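Local coordinates for protein-glutamine deamidase Cif (Burkholderia pseudomallei, PDB 3GQM) that deamidates a specific glutamine side chain of host NEDD8, shutting down cullin-RING ubiquitin ligases and thereby blocking the host cell cycle, at residues A[32-37]-A[199-204]; A[48-53]-A[97-102]; A[161-166]-A[175-180]. All coordinates share one frame; numbering follows the deposited sequence.

Contact 1: A[32-37]-A[199-204]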
ATOM      1  N   LEU A  32     -19.056  -2.589   2.121  1.00 27.50           N
ATOM      2  CA  LEU A  32     -18.878  -1.527   1.110  1.00 28.38           C
ATOM      3  C   LEU A  32     -17.393  -1.328   0.738  1.00 27.86           C
ATOM      4  O   LEU A  32     -17.046  -1.136  -0.416  1.00 27.71           O
ATOM      5  CB  LEU A  32     -19.420  -0.203   1.645  1.00 27.55           C
ATOM      6  CG  LEU A  32     -20.955  -0.126   1.842  1.00 29.91           C
ATOM      7  CD1 LEU A  32     -21.309   1.139   2.583  1.00 28.53           C
ATOM      8  CD2 LEU A  32     -21.642  -0.179   0.515  1.00 26.28           C
ATOM      9  N   ARG A  33     -16.552  -1.307   1.766  1.00 28.64           N
ATOM     10  CA  ARG A  33     -15.085  -1.222   1.638  1.00 28.72           C
ATOM     11  C   ARG A  33     -14.657  -2.289   0.641  1.00 28.50           C
ATOM     12  O   ARG A  33     -13.976  -2.014  -0.376  1.00 28.93           O
ATOM     13  CB  ARG A  33     -14.462  -1.467   3.038  1.00 28.65           C
ATOM     14  CG  ARG A  33     -12.963  -1.328   3.109  1.00 29.09           C
ATOM     15  CD  ARG A  33     -12.399  -1.588   4.539  1.00 28.27           C
ATOM     16  NE  ARG A  33     -10.936  -1.633   4.426  1.00 26.10           N
ATOM     17  CZ  ARG A  33     -10.232  -2.676   4.009  1.00 21.88           C
ATOM     18  NH1 ARG A  33     -10.824  -3.847   3.748  1.00 20.98           N
ATOM     19  NH2 ARG A  33      -8.903  -2.576   3.932  1.00 21.26           N
ATOM     20  N   LYS A  34     -15.112  -3.504   0.881  1.00 27.72           N
ATOM     21  CA  LYS A  34     -14.734  -4.634   0.011  1.00 28.32           C
ATOM     22  C   LYS A  34     -15.118  -4.401  -1.445  1.00 28.53           C
ATOM     23  O   LYS A  34     -14.311  -4.610  -2.371  1.00 27.58           O
ATOM     24  CB  LYS A  34     -15.322  -5.935   0.586  1.00 28.25           C
ATOM     25  CG  LYS A  34     -15.192  -7.157  -0.329  1.00 31.35           C
ATOM     26  CD  LYS A  34     -15.667  -8.356   0.469  1.00 36.97           C
ATOM     27  CE  LYS A  34     -16.073  -9.521  -0.419  1.00 41.73           C
ATOM     28  NZ  LYS A  34     -14.879 -10.179  -1.025  1.00 43.00           N
ATOM     29  N   ALA A  35     -16.361  -3.952  -1.651  1.00 28.70           N
ATOM     30  CA  ALA A  35     -16.804  -3.577  -2.981  1.00 28.85           C
ATOM     31  C   ALA A  35     -16.049  -2.403  -3.614  1.00 29.09           C
ATOM     32  O   ALA A  35     -15.790  -2.432  -4.780  1.00 29.16           O
ATOM     33  CB  ALA A  35     -18.341  -3.301  -2.993  1.00 28.17           C
ATOM     34  N   THR A  36     -15.742  -1.360  -2.864  1.00 30.39           N
ATOM     35  CA  THR A  36     -14.950  -0.254  -3.395  1.00 31.42           C
ATOM     36  C   THR A  36     -13.569  -0.778  -3.867  1.00 30.90           C
ATOM     37  O   THR A  36     -13.126  -0.583  -5.039  1.00 30.77           O
ATOM     38  CB  THR A  36     -14.768   0.848  -2.298  1.00 32.83           C
ATOM     39  OG1 THR A  36     -16.039   1.369  -1.921  1.00 34.99           O
ATOM     40  CG2 THR A  36     -13.902   2.039  -2.774  1.00 34.50           C
ATOM     41  N   LEU A  37     -12.891  -1.489  -2.971  1.00 29.18           N
ATOM     42  CA  LEU A  37     -11.577  -2.034  -3.306  1.00 27.67           C
ATOM     43  C   LEU A  37     -11.702  -2.941  -4.528  1.00 27.46           C
ATOM     44  O   LEU A  37     -10.898  -2.812  -5.428  1.00 27.30           O
ATOM     45  CB  LEU A  37     -10.939  -2.744  -2.106  1.00 27.21           C
ATOM     46  CG  LEU A  37     -10.481  -1.815  -0.966  1.00 28.33           C
ATOM     47  CD1 LEU A  37     -10.185  -2.620   0.321  1.00 29.79           C
ATOM     48  CD2 LEU A  37      -9.300  -0.891  -1.322  1.00 27.01           C
ATOM     49  N   ARG A 199      -7.056 -11.397   0.302  1.00 27.44           N
ATOM     50  CA  ARG A 199      -6.934 -11.017   1.707  1.00 27.44           C
ATOM     51  C   ARG A 199      -7.325  -9.567   2.100  1.00 27.68           C
ATOM     52  O   ARG A 199      -7.165  -9.136   3.270  1.00 26.84           O
ATOM     53  CB  ARG A 199      -5.523 -11.376   2.170  1.00 26.85           C
ATOM     54  CG  ARG A 199      -5.357 -12.982   2.184  1.00 26.07           C
ATOM     55  CD  ARG A 199      -4.235 -13.414   3.105  1.00 28.54           C
ATOM     56  NE  ARG A 199      -4.478 -12.961   4.497  1.00 25.73           N
ATOM     57  CZ  ARG A 199      -3.543 -12.875   5.427  1.00 30.11           C
ATOM     58  NH1 ARG A 199      -2.241 -13.190   5.155  1.00 27.83           N
ATOM     59  NH2 ARG A 199      -3.892 -12.447   6.631  1.00 29.17           N
ATOM     60  N   GLY A 200      -7.834  -8.829   1.114  1.00 27.55           N
ATOM     61  CA  GLY A 200      -8.167  -7.400   1.287  1.00 26.60           C
ATOM     62  C   GLY A 200      -9.213  -7.130   2.368  1.00 24.87           C
ATOM     63  O   GLY A 200      -9.188  -6.075   2.948  1.00 25.75           O
ATOM     64  N   SER A 201     -10.097  -8.092   2.654  1.00 24.31           N
ATOM     65  CA  SER A 201     -11.109  -7.961   3.735  1.00 25.05           C
ATOM     66  C   SER A 201     -10.913  -8.984   4.812  1.00 24.58           C
ATOM     67  O   SER A 201     -11.842  -9.311   5.526  1.00 24.56           O
ATOM     68  CB  SER A 201     -12.530  -8.135   3.195  1.00 25.61           C
ATOM     69  OG  SER A 201     -12.654  -7.474   1.957  1.00 29.60           O
ATOM     70  N   ASP A 202      -9.691  -9.470   4.944  1.00 24.79           N
ATOM     71  CA  ASP A 202      -9.346 -10.429   5.967  1.00 26.34           C
ATOM     72  C   ASP A 202      -8.806  -9.742   7.185  1.00 25.15           C
ATOM     73  O   ASP A 202      -7.663  -9.303   7.163  1.00 26.58           O
ATOM     74  CB  ASP A 202      -8.261 -11.343   5.418  1.00 26.63           C
ATOM     75  CG  ASP A 202      -8.071 -12.581   6.249  1.00 33.29           C
ATOM     76  OD1 ASP A 202      -8.700 -12.667   7.357  1.00 38.73           O
ATOM     77  OD2 ASP A 202      -7.276 -13.451   5.804  1.00 35.49           O
ATOM     78  N   PRO A 203      -9.579  -9.682   8.282  1.00 25.47           N
ATOM     79  CA  PRO A 203      -9.056  -8.906   9.430  1.00 25.60           C
ATOM     80  C   PRO A 203      -7.777  -9.539   9.977  1.00 26.69           C
ATOM     81  O   PRO A 203      -7.626 -10.773   9.965  1.00 25.34           O
ATOM     82  CB  PRO A 203     -10.162  -8.984  10.478  1.00 26.47           C
ATOM     83  CG  PRO A 203     -11.377  -9.723   9.779  1.00 25.34           C
ATOM     84  CD  PRO A 203     -10.830 -10.416   8.592  1.00 25.86           C
ATOM     85  N   VAL A 204      -6.864  -8.680  10.425  1.00 26.98           N
ATOM     86  CA  VAL A 204      -5.597  -9.097  10.987  1.00 29.34           C
ATOM     87  C   VAL A 204      -5.570  -8.798  12.486  1.00 29.72           C
ATOM     88  O   VAL A 204      -6.201  -7.829  12.979  1.00 29.73           O
ATOM     89  CB  VAL A 204      -4.402  -8.400  10.251  1.00 29.12           C
ATOM     90  CG1 VAL A 204      -3.164  -8.556  11.045  1.00 31.07           C
ATOM     91  CG2 VAL A 204      -4.239  -9.055   8.891  1.00 30.14           C
TER
HETATM   92  O   HOH W   1      -7.372  -4.500   2.684  1.00 31.40           O
HETATM   93  O   HOH W   2     -13.520  -4.823   3.297  1.00 33.27           O
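Arg-33 reaches out from helix 29-42 and sets the edge of its guanidinium against the backbone carbonyl of Gly-200. Arg-33 NH1 donates to Gly-200 O at 2.9 Å, almost straight (176° at the hydrogen). The oxygen lies in the guanidinium plane, whereas the donor stands 27° away from the carbonyl plane of Gly-200. The chain that carries the group is straight: CG is trans to the backbone N (chi1 -176°) and the methylenes stay extended as far as NE, which gives the full reach needed to cross from the helix. Leu-37, one turn further on, lays CD1 over one face of the Arg-33 guanidinium, 3.5 Å above its plane and offset toward the rim, so that an apolar methyl covers the flat group while its edge makes the polar contacts. Gly-200 and Ser-201 are the central residues of a type I beta turn from Arg-199 to Asp-202, at the C-terminal end of helix 192-199; the turn is closed by Asp-202 N bonding to Arg-199 O and turns the Gly-200 carbonyl to the arginine. Two waters in the guanidinium plane extend the edge. One accepts from Arg-33 NH2; the other accepts from Arg-33 NH1 at 2.9 Å and is hydrogen-bonded to Ser-201 OG at 3.1 Å. Ser-201 turns its hydroxyl onto the aliphatic stem of Lys-34, with Ser-201 OG 3.4 Å from Lys-34 CB, a packing contact on the more exposed side. The strongest polar partner of Arg-33 is Asp-164 of strand 159-165, which forms a salt bridge with NE, and the ring of Tyr-176 adds a cation-pi contact.

Contact 2: A[48-53]-A[97-102]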
ATOM      1  N   SER A  48      -6.410   4.739 -18.455  1.00 38.79           N
ATOM      2  CA  SER A  48      -6.548   5.973 -17.732  1.00 38.49           C
ATOM      3  C   SER A  48      -6.562   5.738 -16.212  1.00 37.03           C
ATOM      4  O   SER A  48      -5.856   6.408 -15.470  1.00 36.86           O
ATOM      5  CB  SER A  48      -7.768   6.737 -18.230  1.00 39.46           C
ATOM      6  OG  SER A  48      -7.649   6.954 -19.644  1.00 41.95           O
ATOM      7  N   SER A  49      -7.318   4.744 -15.770  1.00 35.65           N
ATOM      8  CA  SER A  49      -7.361   4.389 -14.339  1.00 34.82           C
ATOM      9  C   SER A  49      -5.954   4.007 -13.829  1.00 32.58           C
ATOM     10  O   SER A  49      -5.484   4.564 -12.832  1.00 30.58           O
ATOM     11  CB  SER A  49      -8.356   3.239 -14.099  1.00 34.43           C
ATOM     12  OG  SER A  49      -9.676   3.731 -14.230  1.00 38.07           O
ATOM     13  N   ASN A  50      -5.301   3.088 -14.541  1.00 31.91           N
ATOM     14  CA  ASN A  50      -3.957   2.626 -14.184  1.00 32.11           C
ATOM     15  C   ASN A  50      -2.947   3.782 -13.990  1.00 31.97           C
ATOM     16  O   ASN A  50      -2.281   3.868 -12.960  1.00 32.09           O
ATOM     17  CB  ASN A  50      -3.461   1.581 -15.187  1.00 31.98           C
ATOM     18  CG  ASN A  50      -2.193   0.879 -14.737  1.00 32.64           C
ATOM     19  OD1 ASN A  50      -1.104   1.424 -14.862  1.00 33.17           O
ATOM     20  ND2 ASN A  50      -2.316  -0.353 -14.255  1.00 28.51           N
ATOM     21  N   ARG A  51      -2.836   4.660 -14.976  1.00 31.93           N
ATOM     22  CA  ARG A  51      -1.889   5.809 -14.921  1.00 31.61           C
ATOM     23  C   ARG A  51      -2.207   6.840 -13.840  1.00 30.56           C
ATOM     24  O   ARG A  51      -1.302   7.421 -13.217  1.00 30.08           O
ATOM     25  CB  ARG A  51      -1.845   6.515 -16.280  1.00 32.41           C
ATOM     26  CG  ARG A  51      -1.313   5.629 -17.378  1.00 34.73           C
ATOM     27  CD  ARG A  51      -0.502   6.428 -18.380  1.00 35.43           C
ATOM     28  NE  ARG A  51      -0.659   5.868 -19.720  1.00 42.01           N
ATOM     29  CZ  ARG A  51      -0.047   4.775 -20.165  1.00 44.08           C
ATOM     30  NH1 ARG A  51       0.802   4.111 -19.378  1.00 46.96           N
ATOM     31  NH2 ARG A  51      -0.283   4.348 -21.402  1.00 42.59           N
ATOM     32  N   VAL A  52      -3.491   7.094 -13.633  1.00 28.67           N
ATOM     33  CA  VAL A  52      -3.910   7.983 -12.557  1.00 29.08           C
ATOM     34  C   VAL A  52      -3.631   7.361 -11.160  1.00 28.12           C
ATOM     35  O   VAL A  52      -3.182   8.043 -10.256  1.00 28.24           O
ATOM     36  CB  VAL A  52      -5.387   8.439 -12.746  1.00 29.33           C
ATOM     37  CG1 VAL A  52      -5.959   9.020 -11.473  1.00 28.83           C
ATOM     38  CG2 VAL A  52      -5.474   9.496 -13.908  1.00 31.17           C
ATOM     39  N   MET A  53      -3.847   6.065 -11.021  1.00 27.90           N
ATOM     40  CA  MET A  53      -3.612   5.349  -9.737  1.00 28.21           C
ATOM     41  C   MET A  53      -2.098   5.275  -9.403  1.00 27.62           C
ATOM     42  O   MET A  53      -1.687   5.687  -8.318  1.00 27.80           O
ATOM     43  CB  MET A  53      -4.229   3.941  -9.795  1.00 26.67           C
ATOM     44  CG  MET A  53      -4.508   3.291  -8.451  1.00 29.93           C
ATOM     45  SD  MET A  53      -5.443   4.406  -7.353  1.00 32.48           S
ATOM     46  CE  MET A  53      -4.442   4.249  -5.881  1.00 31.49           C
ATOM     47  N   PHE A  97       4.954   2.643 -22.064  1.00 38.43           N
ATOM     48  CA  PHE A  97       3.484   2.795 -22.179  1.00 38.24           C
ATOM     49  C   PHE A  97       2.669   1.683 -21.547  1.00 37.08           C
ATOM     50  O   PHE A  97       1.448   1.776 -21.485  1.00 37.14           O
ATOM     51  CB  PHE A  97       3.017   3.034 -23.624  1.00 38.17           C
ATOM     52  CG  PHE A  97       3.558   4.302 -24.221  1.00 38.37           C
ATOM     53  CD1 PHE A  97       2.983   5.529 -23.924  1.00 37.85           C
ATOM     54  CD2 PHE A  97       4.661   4.259 -25.067  1.00 39.53           C
ATOM     55  CE1 PHE A  97       3.492   6.711 -24.462  1.00 38.43           C
ATOM     56  CE2 PHE A  97       5.171   5.427 -25.612  1.00 39.93           C
ATOM     57  CZ  PHE A  97       4.577   6.664 -25.302  1.00 38.16           C
ATOM     58  N   ALA A  98       3.335   0.648 -21.075  1.00 37.00           N
ATOM     59  CA  ALA A  98       2.630  -0.519 -20.542  1.00 38.24           C
ATOM     60  C   ALA A  98       1.950  -0.179 -19.232  1.00 38.16           C
ATOM     61  O   ALA A  98       2.312   0.763 -18.548  1.00 38.61           O
ATOM     62  CB  ALA A  98       3.570  -1.709 -20.365  1.00 37.88           C
ATOM     63  N   LEU A  99       0.924  -0.928 -18.896  1.00 39.28           N
ATOM     64  CA  LEU A  99       0.218  -0.632 -17.669  1.00 39.72           C
ATOM     65  C   LEU A  99       1.021  -1.270 -16.561  1.00 40.06           C
ATOM     66  O   LEU A  99       1.736  -2.252 -16.768  1.00 40.07           O
ATOM     67  CB  LEU A  99      -1.219  -1.131 -17.709  1.00 40.00           C
ATOM     68  CG  LEU A  99      -2.138  -0.518 -18.781  1.00 40.20           C
ATOM     69  CD1 LEU A  99      -3.545  -0.573 -18.246  1.00 38.26           C
ATOM     70  CD2 LEU A  99      -1.733   0.915 -19.086  1.00 41.63           C
ATOM     71  N   MET A 100       0.961  -0.682 -15.388  1.00 40.15           N
ATOM     72  CA  MET A 100       1.834  -1.192 -14.376  1.00 40.51           C
ATOM     73  C   MET A 100       1.109  -1.882 -13.230  1.00 39.13           C
ATOM     74  O   MET A 100      -0.041  -1.590 -12.965  1.00 38.15           O
ATOM     75  CB  MET A 100       2.774  -0.103 -13.912  1.00 41.34           C
ATOM     76  CG  MET A 100       2.152   1.039 -13.180  1.00 45.49           C
ATOM     77  SD  MET A 100       3.508   2.197 -12.854  1.00 59.68           S
ATOM     78  CE  MET A 100       4.828   1.083 -12.303  1.00 53.35           C
ATOM     79  N   THR A 101       1.785  -2.848 -12.615  1.00 38.42           N
ATOM     80  CA  THR A 101       1.411  -3.288 -11.282  1.00 37.14           C
ATOM     81  C   THR A 101       2.542  -2.802 -10.355  1.00 34.80           C
ATOM     82  O   THR A 101       3.702  -3.053 -10.596  1.00 34.79           O
ATOM     83  CB  THR A 101       1.060  -4.812 -11.220  1.00 37.94           C
ATOM     84  OG1 THR A 101       0.247  -5.083 -10.062  1.00 36.98           O
ATOM     85  CG2 THR A 101       2.300  -5.690 -11.292  1.00 38.72           C
ATOM     86  N   PRO A 102       2.189  -2.033  -9.332  1.00 32.53           N
ATOM     87  CA  PRO A 102       3.140  -1.214  -8.580  1.00 31.24           C
ATOM     88  C   PRO A 102       3.978  -1.990  -7.525  1.00 29.58           C
ATOM     89  O   PRO A 102       3.449  -2.887  -6.878  1.00 27.94           O
ATOM     90  CB  PRO A 102       2.197  -0.234  -7.858  1.00 30.77           C
ATOM     91  CG  PRO A 102       0.985  -1.050  -7.627  1.00 30.51           C
ATOM     92  CD  PRO A 102       0.800  -1.771  -8.913  1.00 32.37           C
TER
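Asn-50 on helix 47-53 pairs its side-chain amide with the backbone of Met-100, both its polar atoms bonding to one residue of an extended loop. In what is, by family, probably a papain-like (clan CA) fold, this loop leads into helix 104-116, which starts at the probable active-site Cys-104. Met-100 N donates to Asn-50 OD1 at 3.0 Å, and Asn-50 ND2 returns a bond to Met-100 O at 2.9 Å. The two halves differ in direction: ND2 approaches a lone pair of Met-100 O in the carbonyl plane, while Met-100 N stands 31° out of the plane of the asparagine carbonyl. CG of Asn-50 lies trans to the backbone N (chi1 -169°), which places the amide beside Met-100. A further bond from ND2 to Leu-44 O helps hold the amide flat. This is the tight, buried part, and Leu-99 closes it by laying CD1 3.7 Å from Asn-50 CB. On the solvent side the packing thins. Met-100 keeps only CG near Asn-50 OD1, 3.7 Å away, before its chain leads off to Trp-54 and Leu-106, and Ala-98 turns its methyl away from the helix. At the Phe-97 end of the loop, the bent side chain of Arg-51 has Leu-99 CD2 over one face of its guanidinium; its strongest polar partner is Glu-47, salt-bridged to NH2. End-on, Arg-51 NH1 (3.2 Å) and Arg-51 NH2 (3.1 Å) grip a single oxygen, Phe-97 O, from the same face of its carbonyl plane.

Contact 3: A[161-166]-A[175-180]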
ATOM      1  N   PHE A 161       3.896  -0.810   3.432  1.00 23.76           N
ATOM      2  CA  PHE A 161       2.560  -1.365   3.303  1.00 22.52           C
ATOM      3  C   PHE A 161       1.606  -0.537   4.177  1.00 22.39           C
ATOM      4  O   PHE A 161       2.015   0.280   4.971  1.00 23.07           O
ATOM      5  CB  PHE A 161       2.532  -2.891   3.667  1.00 21.13           C
ATOM      6  CG  PHE A 161       2.853  -3.198   5.120  1.00 20.82           C
ATOM      7  CD1 PHE A 161       1.842  -3.339   6.051  1.00 22.13           C
ATOM      8  CD2 PHE A 161       4.176  -3.406   5.533  1.00 23.29           C
ATOM      9  CE1 PHE A 161       2.124  -3.633   7.419  1.00 24.89           C
ATOM     10  CE2 PHE A 161       4.491  -3.718   6.862  1.00 24.53           C
ATOM     11  CZ  PHE A 161       3.439  -3.832   7.829  1.00 24.52           C
ATOM     12  N   LEU A 162       0.323  -0.766   4.027  1.00 21.90           N
ATOM     13  CA  LEU A 162      -0.669  -0.020   4.784  1.00 21.97           C
ATOM     14  C   LEU A 162      -1.438  -0.952   5.733  1.00 21.41           C
ATOM     15  O   LEU A 162      -1.681  -2.099   5.409  1.00 21.41           O
ATOM     16  CB  LEU A 162      -1.658   0.612   3.810  1.00 20.73           C
ATOM     17  CG  LEU A 162      -1.151   1.545   2.703  1.00 21.89           C
ATOM     18  CD1 LEU A 162      -2.365   2.105   1.878  1.00 23.18           C
ATOM     19  CD2 LEU A 162      -0.432   2.721   3.331  1.00 20.30           C
ATOM     20  N   ILE A 163      -1.793  -0.408   6.891  1.00 21.60           N
ATOM     21  CA  ILE A 163      -2.761  -0.995   7.785  1.00 22.21           C
ATOM     22  C   ILE A 163      -3.998  -0.100   7.787  1.00 22.12           C
ATOM     23  O   ILE A 163      -3.900   1.057   8.163  1.00 23.15           O
ATOM     24  CB  ILE A 163      -2.212  -1.069   9.226  1.00 21.36           C
ATOM     25  CG1 ILE A 163      -0.950  -1.949   9.237  1.00 21.84           C
ATOM     26  CG2 ILE A 163      -3.276  -1.688  10.112  1.00 22.31           C
ATOM     27  CD1 ILE A 163       0.015  -1.702  10.390  1.00 21.46           C
ATOM     28  N   ASP A 164      -5.139  -0.638   7.355  1.00 21.46           N
ATOM     29  CA  ASP A 164      -6.393   0.090   7.357  1.00 22.77           C
ATOM     30  C   ASP A 164      -7.155  -0.184   8.685  1.00 22.94           C
ATOM     31  O   ASP A 164      -7.364  -1.345   9.058  1.00 23.45           O
ATOM     32  CB  ASP A 164      -7.203  -0.389   6.170  1.00 23.08           C
ATOM     33  CG  ASP A 164      -8.434   0.480   5.896  1.00 25.19           C
ATOM     34  OD1 ASP A 164      -8.708   1.431   6.631  1.00 24.54           O
ATOM     35  OD2 ASP A 164      -9.153   0.174   4.944  1.00 29.63           O
ATOM     36  N   LEU A 165      -7.516   0.865   9.387  1.00 23.50           N
ATOM     37  CA  LEU A 165      -8.241   0.772  10.675  1.00 26.53           C
ATOM     38  C   LEU A 165      -9.598   1.487  10.577  1.00 27.08           C
ATOM     39  O   LEU A 165      -9.778   2.576  11.130  1.00 28.17           O
ATOM     40  CB  LEU A 165      -7.403   1.413  11.805  1.00 25.94           C
ATOM     41  CG  LEU A 165      -5.993   0.832  11.976  1.00 25.01           C
ATOM     42  CD1 LEU A 165      -5.102   1.740  12.813  1.00 25.69           C
ATOM     43  CD2 LEU A 165      -6.048  -0.544  12.645  1.00 26.75           C
ATOM     44  N   PRO A 166     -10.554   0.894   9.863  1.00 28.01           N
ATOM     45  CA  PRO A 166     -11.821   1.616   9.767  1.00 30.12           C
ATOM     46  C   PRO A 166     -12.547   1.571  11.090  1.00 32.71           C
ATOM     47  O   PRO A 166     -12.378   0.609  11.835  1.00 32.44           O
ATOM     48  CB  PRO A 166     -12.624   0.827   8.722  1.00 29.14           C
ATOM     49  CG  PRO A 166     -11.975  -0.537   8.625  1.00 28.61           C
ATOM     50  CD  PRO A 166     -10.575  -0.432   9.211  1.00 28.10           C
ATOM     51  N   ALA A 175      -8.341  -4.432  11.777  1.00 29.07           N
ATOM     52  CA  ALA A 175      -7.233  -4.013  10.943  1.00 27.51           C
ATOM     53  C   ALA A 175      -7.217  -4.877   9.707  1.00 26.53           C
ATOM     54  O   ALA A 175      -7.408  -6.081   9.805  1.00 26.95           O
ATOM     55  CB  ALA A 175      -5.909  -4.182  11.706  1.00 27.58           C
ATOM     56  N   TYR A 176      -6.939  -4.269   8.559  1.00 24.18           N
ATOM     57  CA  TYR A 176      -6.738  -4.968   7.313  1.00 23.21           C
ATOM     58  C   TYR A 176      -5.398  -4.518   6.705  1.00 23.54           C
ATOM     59  O   TYR A 176      -4.956  -3.381   6.948  1.00 24.10           O
ATOM     60  CB  TYR A 176      -7.860  -4.586   6.355  1.00 22.84           C
ATOM     61  CG  TYR A 176      -9.226  -4.892   6.927  1.00 21.87           C
ATOM     62  CD1 TYR A 176      -9.769  -6.183   6.817  1.00 18.88           C
ATOM     63  CD2 TYR A 176      -9.952  -3.922   7.584  1.00 24.48           C
ATOM     64  CE1 TYR A 176     -11.022  -6.481   7.318  1.00 24.54           C
ATOM     65  CE2 TYR A 176     -11.208  -4.210   8.122  1.00 28.66           C
ATOM     66  CZ  TYR A 176     -11.743  -5.495   7.965  1.00 26.21           C
ATOM     67  OH  TYR A 176     -12.966  -5.791   8.508  1.00 27.40           O
ATOM     68  N   ILE A 177      -4.772  -5.396   5.921  1.00 21.78           N
ATOM     69  CA  ILE A 177      -3.532  -5.084   5.221  1.00 20.96           C
ATOM     70  C   ILE A 177      -3.806  -4.717   3.768  1.00 20.60           C
ATOM     71  O   ILE A 177      -4.578  -5.386   3.084  1.00 20.75           O
ATOM     72  CB  ILE A 177      -2.498  -6.285   5.259  1.00 22.18           C
ATOM     73  CG1 ILE A 177      -2.246  -6.715   6.728  1.00 20.25           C
ATOM     74  CG2 ILE A 177      -1.122  -5.934   4.436  1.00 18.25           C
ATOM     75  CD1 ILE A 177      -1.497  -5.627   7.516  1.00 25.05           C
ATOM     76  N   ILE A 178      -3.145  -3.669   3.296  1.00 19.16           N
ATOM     77  CA  ILE A 178      -3.065  -3.391   1.864  1.00 19.91           C
ATOM     78  C   ILE A 178      -1.572  -3.304   1.483  1.00 19.94           C
ATOM     79  O   ILE A 178      -0.820  -2.589   2.125  1.00 19.82           O
ATOM     80  CB  ILE A 178      -3.800  -2.078   1.527  1.00 22.16           C
ATOM     81  CG1 ILE A 178      -5.227  -2.109   2.097  1.00 23.65           C
ATOM     82  CG2 ILE A 178      -3.830  -1.800  -0.017  1.00 17.80           C
ATOM     83  CD1 ILE A 178      -6.063  -0.830   1.813  1.00 27.44           C
ATOM     84  N   GLN A 179      -1.134  -4.064   0.483  1.00 19.74           N
ATOM     85  CA  GLN A 179       0.286  -4.040   0.077  1.00 19.75           C
ATOM     86  C   GLN A 179       0.424  -4.573  -1.330  1.00 21.12           C
ATOM     87  O   GLN A 179      -0.513  -5.219  -1.870  1.00 19.77           O
ATOM     88  CB  GLN A 179       1.097  -4.963   1.012  1.00 20.43           C
ATOM     89  CG  GLN A 179       0.762  -6.475   0.724  1.00 19.13           C
ATOM     90  CD  GLN A 179       1.648  -7.445   1.542  1.00 21.92           C
ATOM     91  OE1 GLN A 179       2.809  -7.131   1.882  1.00 22.40           O
ATOM     92  NE2 GLN A 179       1.094  -8.628   1.861  1.00 16.71           N
ATOM     93  N   SER A 180       1.590  -4.330  -1.932  1.00 21.44           N
ATOM     94  CA  SER A 180       2.043  -5.161  -3.051  1.00 22.67           C
ATOM     95  C   SER A 180       3.491  -5.474  -2.678  1.00 23.06           C
ATOM     96  O   SER A 180       4.014  -4.808  -1.814  1.00 22.10           O
ATOM     97  CB  SER A 180       2.031  -4.362  -4.354  1.00 23.43           C
ATOM     98  OG  SER A 180       2.907  -3.242  -4.229  1.00 24.49           O
TER
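Strands 159-165 and 176-178 form an antiparallel hairpin whose axes approach to 4.7 Å at 148° between their directions, with Leu-162/Ile-178 and Asp-164/Tyr-176 as hydrogen-bonded pairs and Ile-163/Ile-177 as the non-hydrogen-bonded pair between them. Four backbone bonds join the strands. Asp-164 N lies 2.8 Å from Tyr-176 O. Ile-178 N lies 3.0 Å from Leu-162 O. On one face Ile-163 and Ile-177 stand side by side and point the same way, Ile-163 CG1 meeting Ile-177 CD1 at 4.1 Å. Phe-161 brings CE1 to the same Ile-177 methyl, while Ala-175 CB nestles between Ile-163 CG2 and Leu-165 CD2; Leu-209 of helix 206-212 continues this apolar layer. On the opposite face Leu-162 and Ile-178 meet through their CB atoms and pack against helix 104-116, both on Ile-111. At the far end the Tyr-176 ring is met at its edge by Pro-166, whose CG lies 3.8 Å from Tyr-176 CE2. The buried carboxylate of Asp-164 has Tyr-260 OH as a second partner. Past the last bridge, Phe-161 CB and Gln-179 CB touch at 3.7 Å. Gln-179 CG sits between its backbone N and carbonyl carbon (chi1 71°), and the extended chain beyond carries OE1 to a hydrogen bond with His-159. Cys-104, His-159 and Gln-179 are the inferred catalytic set, Gln-179 probably in the place of the asparagine of papain's triad; the hairpin pairing thus probably sets it to orient the histidine, while the bond from Gln-179 NE2 to Leu-233 O fixes the amide.

Contact 3 lies nearest the centre of the chain, in the four-stranded antiparallel sheet, and contact 1 packs against an edge strand of that sheet, 176-178, with centres 9 Å apart. The two touch through an arginine-aspartate pair and a probable backbone bond of Val-204 N to Ala-175 O. Contact 2 lies farther out, 22 Å from contact 1 and 21 Å from contact 3 between centres, and meets contact 3 where Pro-102 O approaches Ser-180 OG. Along the chain, contact 1 encloses contact 2 and then contact 3. The successive N-terminal helices 29-42 and 47-53 thus attach to a turn beside the strand that leads to Gln-179 and to a loop leading to Cys-104.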